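Local coordinates for protein CsuC (Acinetobacter baumannii, PDB 6FJY) that probably acts as the periplasmic chaperone of archaic Csu pili, holding the tip adhesin CsuE by donor-strand complementation before assembly, at residues A1-W6 against V21-T26; A31-R36 against A62-G67. All coordinates share one frame; numbering follows the deposited sequence.

Interaction 1. Residues A1-W6 against V21-T26; sequences ATFLIW and VWLQNT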
loop_
_atom_site.group_PDB
_atom_site.type_symbol
_atom_site.label_atom_id
_atom_site.label_comp_id
_atom_site.label_asym_id
_atom_site.label_seq_id
_atom_site.Cartn_x
_atom_site.Cartn_y
_atom_site.Cartn_z
ATOM N N ALA A 1 -10.663 7.347 17.029
ATOM C CA ALA A 1 -9.543 6.438 16.794
ATOM C C ALA A 1 -8.911 6.667 15.421
ATOM O O ALA A 1 -9.593 6.604 14.395
ATOM C CB ALA A 1 -10.001 4.992 16.926
ATOM N N THR A 2 -7.594 6.878 15.406
ATOM C CA THR A 2 -6.862 7.128 14.171
ATOM C C THR A 2 -6.331 5.797 13.656
ATOM O O THR A 2 -5.415 5.213 14.244
ATOM C CB THR A 2 -5.713 8.108 14.400
ATOM O OG1 THR A 2 -4.706 7.488 15.210
ATOM C CG2 THR A 2 -6.206 9.375 15.090
ATOM N N PHE A 3 -6.890 5.342 12.540
ATOM C CA PHE A 3 -6.549 4.070 11.931
ATOM C C PHE A 3 -5.653 4.278 10.716
ATOM O O PHE A 3 -5.898 5.154 9.883
ATOM C CB PHE A 3 -7.816 3.334 11.517
ATOM C CG PHE A 3 -7.660 1.866 11.464
ATOM C CD1 PHE A 3 -7.242 1.171 12.580
ATOM C CD2 PHE A 3 -7.959 1.169 10.305
ATOM C CE1 PHE A 3 -7.101 -0.200 12.543
ATOM C CE2 PHE A 3 -7.822 -0.204 10.258
ATOM C CZ PHE A 3 -7.390 -0.890 11.380
ATOM N N LEU A 4 -4.634 3.439 10.616
ATOM C CA LEU A 4 -3.695 3.409 9.507
ATOM C C LEU A 4 -3.681 2.003 8.922
ATOM O O LEU A 4 -3.404 1.035 9.638
ATOM C CB LEU A 4 -2.308 3.834 9.994
ATOM C CG LEU A 4 -1.075 3.755 9.111
ATOM C CD1 LEU A 4 -0.167 4.903 9.458
ATOM C CD2 LEU A 4 -0.364 2.453 9.359
ATOM N N ILE A 5 -4.021 1.884 7.643
ATOM C CA ILE A 5 -4.076 0.597 6.959
ATOM C C ILE A 5 -3.344 0.724 5.625
ATOM O O ILE A 5 -3.671 1.593 4.810
ATOM C CB ILE A 5 -5.524 0.102 6.762
ATOM C CG1 ILE A 5 -5.546 -1.122 5.855
ATOM C CG2 ILE A 5 -6.417 1.202 6.219
ATOM C CD1 ILE A 5 -6.898 -1.751 5.759
ATOM N N TRP A 6 -2.344 -0.132 5.414
ATOM C CA TRP A 6 -1.520 -0.144 4.212
ATOM C C TRP A 6 -0.971 -1.547 4.016
ATOM O O TRP A 6 -0.780 -2.281 4.996
ATOM C CB TRP A 6 -0.344 0.844 4.296
ATOM C CG TRP A 6 0.622 0.503 5.384
ATOM C CD1 TRP A 6 0.433 0.667 6.718
ATOM C CD2 TRP A 6 1.930 -0.071 5.230
ATOM N NE1 TRP A 6 1.535 0.226 7.412
ATOM C CE2 TRP A 6 2.473 -0.223 6.519
ATOM C CE3 TRP A 6 2.691 -0.471 4.127
ATOM C CZ2 TRP A 6 3.746 -0.739 6.742
ATOM C CZ3 TRP A 6 3.957 -0.998 4.346
ATOM C CH2 TRP A 6 4.472 -1.124 5.647
ATOM N N VAL A 21 -1.128 -7.091 4.959
ATOM C CA VAL A 21 -1.593 -5.718 5.102
ATOM C C VAL A 21 -1.484 -5.362 6.575
ATOM O O VAL A 21 -1.816 -6.182 7.436
ATOM C CB VAL A 21 -3.034 -5.527 4.593
ATOM C CG1 VAL A 21 -3.531 -4.136 4.941
ATOM C CG2 VAL A 21 -3.097 -5.733 3.064
ATOM N N TRP A 22 -0.961 -4.176 6.864
ATOM C CA TRP A 22 -0.730 -3.760 8.236
ATOM C C TRP A 22 -1.894 -2.930 8.742
ATOM O O TRP A 22 -2.447 -2.096 8.020
ATOM C CB TRP A 22 0.580 -2.987 8.347
ATOM C CG TRP A 22 1.747 -3.856 8.045
ATOM C CD1 TRP A 22 2.513 -3.827 6.925
ATOM C CD2 TRP A 22 2.269 -4.906 8.865
ATOM N NE1 TRP A 22 3.488 -4.790 6.994
ATOM C CE2 TRP A 22 3.362 -5.467 8.176
ATOM C CE3 TRP A 22 1.932 -5.417 10.118
ATOM C CZ2 TRP A 22 4.113 -6.520 8.693
ATOM C CZ3 TRP A 22 2.690 -6.460 10.637
ATOM C CH2 TRP A 22 3.756 -7.005 9.920
ATOM N N LEU A 23 -2.277 -3.191 9.987
ATOM C CA LEU A 23 -3.312 -2.448 10.691
ATOM C C LEU A 23 -2.659 -1.841 11.920
ATOM O O LEU A 23 -2.209 -2.577 12.806
ATOM C CB LEU A 23 -4.439 -3.388 11.110
ATOM C CG LEU A 23 -5.241 -3.967 9.945
ATOM C CD1 LEU A 23 -6.354 -4.881 10.447
ATOM C CD2 LEU A 23 -5.769 -2.867 9.037
ATOM N N GLN A 24 -2.614 -0.509 11.978
ATOM C CA GLN A 24 -1.919 0.191 13.043
ATOM C C GLN A 24 -2.799 1.298 13.618
ATOM O O GLN A 24 -3.326 2.135 12.880
ATOM C CB GLN A 24 -0.585 0.744 12.524
ATOM C CG GLN A 24 0.328 1.297 13.615
ATOM C CD GLN A 24 1.736 1.479 13.111
ATOM O OE1 GLN A 24 2.015 1.231 11.938
ATOM N NE2 GLN A 24 2.634 1.900 13.985
ATOM N N ASN A 25 -2.981 1.265 14.935
ATOM C CA ASN A 25 -3.722 2.278 15.684
ATOM C C ASN A 25 -2.718 3.228 16.321
ATOM O O ASN A 25 -2.006 2.846 17.261
ATOM C CB ASN A 25 -4.602 1.626 16.750
ATOM C CG ASN A 25 -5.525 2.614 17.448
ATOM O OD1 ASN A 25 -5.204 3.792 17.619
ATOM N ND2 ASN A 25 -6.680 2.122 17.877
ATOM N N THR A 26 -2.668 4.463 15.825
ATOM C CA THR A 26 -1.815 5.501 16.390
ATOM C C THR A 26 -2.557 6.440 17.335
ATOM O O THR A 26 -1.939 7.362 17.882
ATOM C CB THR A 26 -1.146 6.304 15.271
ATOM O OG1 THR A 26 -2.127 6.658 14.287
ATOM C CG2 THR A 26 -0.018 5.497 14.635
#
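Leu4 and Gln24 exchange two backbone hydrogen bonds, and Trp6 and Trp22 exchange two more. They make strand 3-6 the antiparallel neighbour of strand 18-25. The shortest bond runs from Trp22 N to Trp6 O at 2.7 Å. Beyond the paired strands, at the start of one and the end of the other, Thr26 N reaches Thr2 O in a longer bond of 3.3 Å. There the Thr2 and Thr26 side chains cross at about a right angle, and their OG1 atoms share a hydrogen bond of 2.9 Å.

The apolar contacts on one face involve Phe3, Ile5, Val21 and Leu23. Leu23 CD2 lies between two partners, 3.5 Å from Phe3 CZ and 3.6 Å from Ile5 CG1. This face looks into the domain, where Tyr116 also meets Phe3.

The other face carries Leu4, Trp6, Trp22 and Gln24. Trp6 CG sits between its own backbone N and carbonyl carbon (chi1 63°), which lays the indole alongside Trp22. Trp22 CD1 stands over one face of the Trp6 ring, 3.3 Å from CZ2. The two ring planes are tilted by 36°. Leu4 CD2 packs on Gln24 CB at 3.6 Å.

The chemistry is therefore two-sided: an apolar inner face, and an outer aromatic and mixed face, of which Leu4 and Trp6 pack against the other protein chain.

Interaction 2. Residues A31-R36 against A62-G67; sequences AMVQIR and AKIKAG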
loop_
_atom_site.group_PDB
_atom_site.type_symbol
_atom_site.label_atom_id
_atom_site.label_comp_id
_atom_site.label_asym_id
_atom_site.label_seq_id
_atom_site.Cartn_x
_atom_site.Cartn_y
_atom_site.Cartn_z
ATOM N N ALA A 31 -9.924 0.180 18.953
ATOM C CA ALA A 31 -10.830 0.006 17.826
ATOM C C ALA A 31 -10.998 -1.479 17.529
ATOM O O ALA A 31 -10.106 -2.286 17.794
ATOM C CB ALA A 31 -10.314 0.723 16.577
ATOM N N MET A 32 -12.171 -1.834 17.018
ATOM C CA MET A 32 -12.465 -3.181 16.556
ATOM C C MET A 32 -12.510 -3.171 15.038
ATOM O O MET A 32 -13.074 -2.253 14.429
ATOM C CB MET A 32 -13.798 -3.694 17.115
ATOM C CG MET A 32 -14.112 -5.163 16.789
ATOM S SD MET A 32 -13.237 -6.331 17.836
ATOM C CE MET A 32 -13.518 -5.538 19.402
ATOM N N VAL A 33 -11.928 -4.202 14.434
ATOM C CA VAL A 33 -11.820 -4.312 12.986
ATOM C C VAL A 33 -12.326 -5.673 12.537
ATOM O O VAL A 33 -11.886 -6.707 13.050
ATOM C CB VAL A 33 -10.364 -4.110 12.527
ATOM C CG1 VAL A 33 -10.270 -4.188 11.037
ATOM C CG2 VAL A 33 -9.849 -2.774 13.036
ATOM N N GLN A 34 -13.211 -5.668 11.552
ATOM C CA GLN A 34 -13.651 -6.858 10.843
ATOM C C GLN A 34 -13.061 -6.819 9.444
ATOM O O GLN A 34 -12.966 -5.748 8.837
ATOM C CB GLN A 34 -15.175 -6.937 10.752
ATOM C CG GLN A 34 -15.675 -8.211 10.077
ATOM C CD GLN A 34 -17.125 -8.121 9.625
ATOM O OE1 GLN A 34 -17.735 -7.055 9.662
ATOM N NE2 GLN A 34 -17.675 -9.244 9.178
ATOM N N ILE A 35 -12.618 -7.977 8.964
ATOM C CA ILE A 35 -11.961 -8.113 7.672
ATOM C C ILE A 35 -12.693 -9.176 6.869
ATOM O O ILE A 35 -12.905 -10.288 7.358
ATOM C CB ILE A 35 -10.478 -8.489 7.831
ATOM C CG1 ILE A 35 -9.758 -7.453 8.700
ATOM C CG2 ILE A 35 -9.805 -8.540 6.494
ATOM C CD1 ILE A 35 -9.691 -7.829 10.176
ATOM N N ARG A 36 -13.105 -8.832 5.653
ATOM C CA ARG A 36 -13.683 -9.789 4.714
ATOM C C ARG A 36 -13.060 -9.588 3.337
ATOM O O ARG A 36 -12.587 -8.501 3.008
ATOM C CB ARG A 36 -15.205 -9.644 4.623
ATOM C CG ARG A 36 -15.956 -10.140 5.861
ATOM C CD ARG A 36 -17.423 -9.773 5.797
ATOM N NE ARG A 36 -17.625 -8.330 5.879
ATOM C CZ ARG A 36 -18.802 -7.730 5.723
ATOM N NH1 ARG A 36 -19.886 -8.450 5.464
ATOM N NH2 ARG A 36 -18.894 -6.411 5.815
ATOM N N ALA A 62 -10.257 -8.429 14.479
ATOM C CA ALA A 62 -9.191 -8.100 15.414
ATOM C C ALA A 62 -9.546 -6.856 16.211
ATOM O O ALA A 62 -10.209 -5.939 15.713
ATOM C CB ALA A 62 -7.857 -7.867 14.700
ATOM N N LYS A 63 -9.064 -6.829 17.451
ATOM C CA LYS A 63 -9.105 -5.644 18.295
ATOM C C LYS A 63 -7.745 -4.972 18.184
ATOM O O LYS A 63 -6.718 -5.585 18.501
ATOM C CB LYS A 63 -9.424 -6.009 19.743
ATOM C CG LYS A 63 -9.638 -4.822 20.678
ATOM C CD LYS A 63 -9.871 -5.283 22.114
ATOM C CE LYS A 63 -11.062 -6.226 22.224
ATOM N NZ LYS A 63 -11.389 -6.541 23.651
ATOM N N ILE A 64 -7.735 -3.741 17.685
ATOM C CA ILE A 64 -6.509 -2.975 17.504
ATOM C C ILE A 64 -6.508 -1.909 18.587
ATOM O O ILE A 64 -7.144 -0.857 18.436
ATOM C CB ILE A 64 -6.407 -2.351 16.108
ATOM C CG1 ILE A 64 -6.832 -3.360 15.044
ATOM C CG2 ILE A 64 -4.976 -1.885 15.849
ATOM C CD1 ILE A 64 -5.921 -4.554 14.959
ATOM N N LYS A 65 -5.790 -2.176 19.675
ATOM C CA LYS A 65 -5.729 -1.247 20.787
ATOM C C LYS A 65 -4.746 -0.137 20.448
ATOM O O LYS A 65 -3.991 -0.219 19.476
ATOM C CB LYS A 65 -5.316 -1.968 22.075
ATOM C CG LYS A 65 -6.201 -3.171 22.408
ATOM C CD LYS A 65 -5.579 -4.135 23.417
ATOM C CE LYS A 65 -6.489 -5.365 23.601
ATOM N NZ LYS A 65 -5.998 -6.397 24.573
ATOM N N ALA A 66 -4.777 0.914 21.259
ATOM C CA ALA A 66 -3.903 2.060 21.064
ATOM C C ALA A 66 -2.446 1.619 21.031
ATOM O O ALA A 66 -1.982 0.902 21.920
ATOM C CB ALA A 66 -4.125 3.078 22.185
ATOM N N GLY A 67 -1.737 2.011 19.975
ATOM C CA GLY A 67 -0.338 1.666 19.841
ATOM C C GLY A 67 -0.066 0.295 19.267
ATOM O O GLY A 67 1.106 -0.085 19.151
#
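Ile64 O is gripped by two donors. Ala31 N gives it a hydrogen bond of 3.0 Å, and Asn25 ND2 gives it another from the end of strand 18-25. Ala31 N approaches from above the carbonyl plane, 42° out of it. The remaining backbone bonds are regular. Ile64 N binds Ala31 O at 2.8 Å, and Val33 and Ala62 bond each other in both directions. Together they pair strand 31-41 with strand 55-64 in antiparallel fashion over a short length.

Val33, Ile64, Ala31 and Ala62 put their side chains on the inner face. With CG1 of Ile64 anti to the carbonyl carbon (chi1 -44°), the branch is turned back toward Ala62 and meets Val33 CG2 at 3.7 Å. Ile64 also touches Phe3. Ala62 and Ile64 touch His70 of strand 69-76.

Met32 and Lys63 form a pair on the other face. Their side chains cross at a slant. Met32 bends at chi2 and chi3, which curls its tip over the neighbouring strand: SD lies 3.7 Å from Ala62 O, and CE lies 3.8 Å from Lys63 CE. Lys63 meets it with the aliphatic part of its chain, while its ammonium end leads away.

Past Ile64 the chain turns into a loop. Lys65 N is held by Glu68, and Ala66 N by Asp30. The second donor on Ile64 O thus ties the end of the pairing to strand 18-25, while the apolar face turns inward and the Met32-Lys63 face outward.

Both interactions belong to the PapD-like N-terminal domain, and their centres are about 9 Å apart. Along the chain the two come one after the other, 1-6/21-26 first, and strand 18-25 leads directly into strand 31-41. All these strands belong to the beta sandwich of the Ig-like domain. Strand 69-76 pairs with both 18-25 and 55-64, so it bridges the two contacts. They also touch directly. Phe3 CZ packs 3.5 Å from Val33 CG2, and Asn25 O probably accepts a hydrogen bond from Gly67 N at 2.9 Å. The two pairings thus share one apolar interior, while the partner chain touches interaction 1 alone.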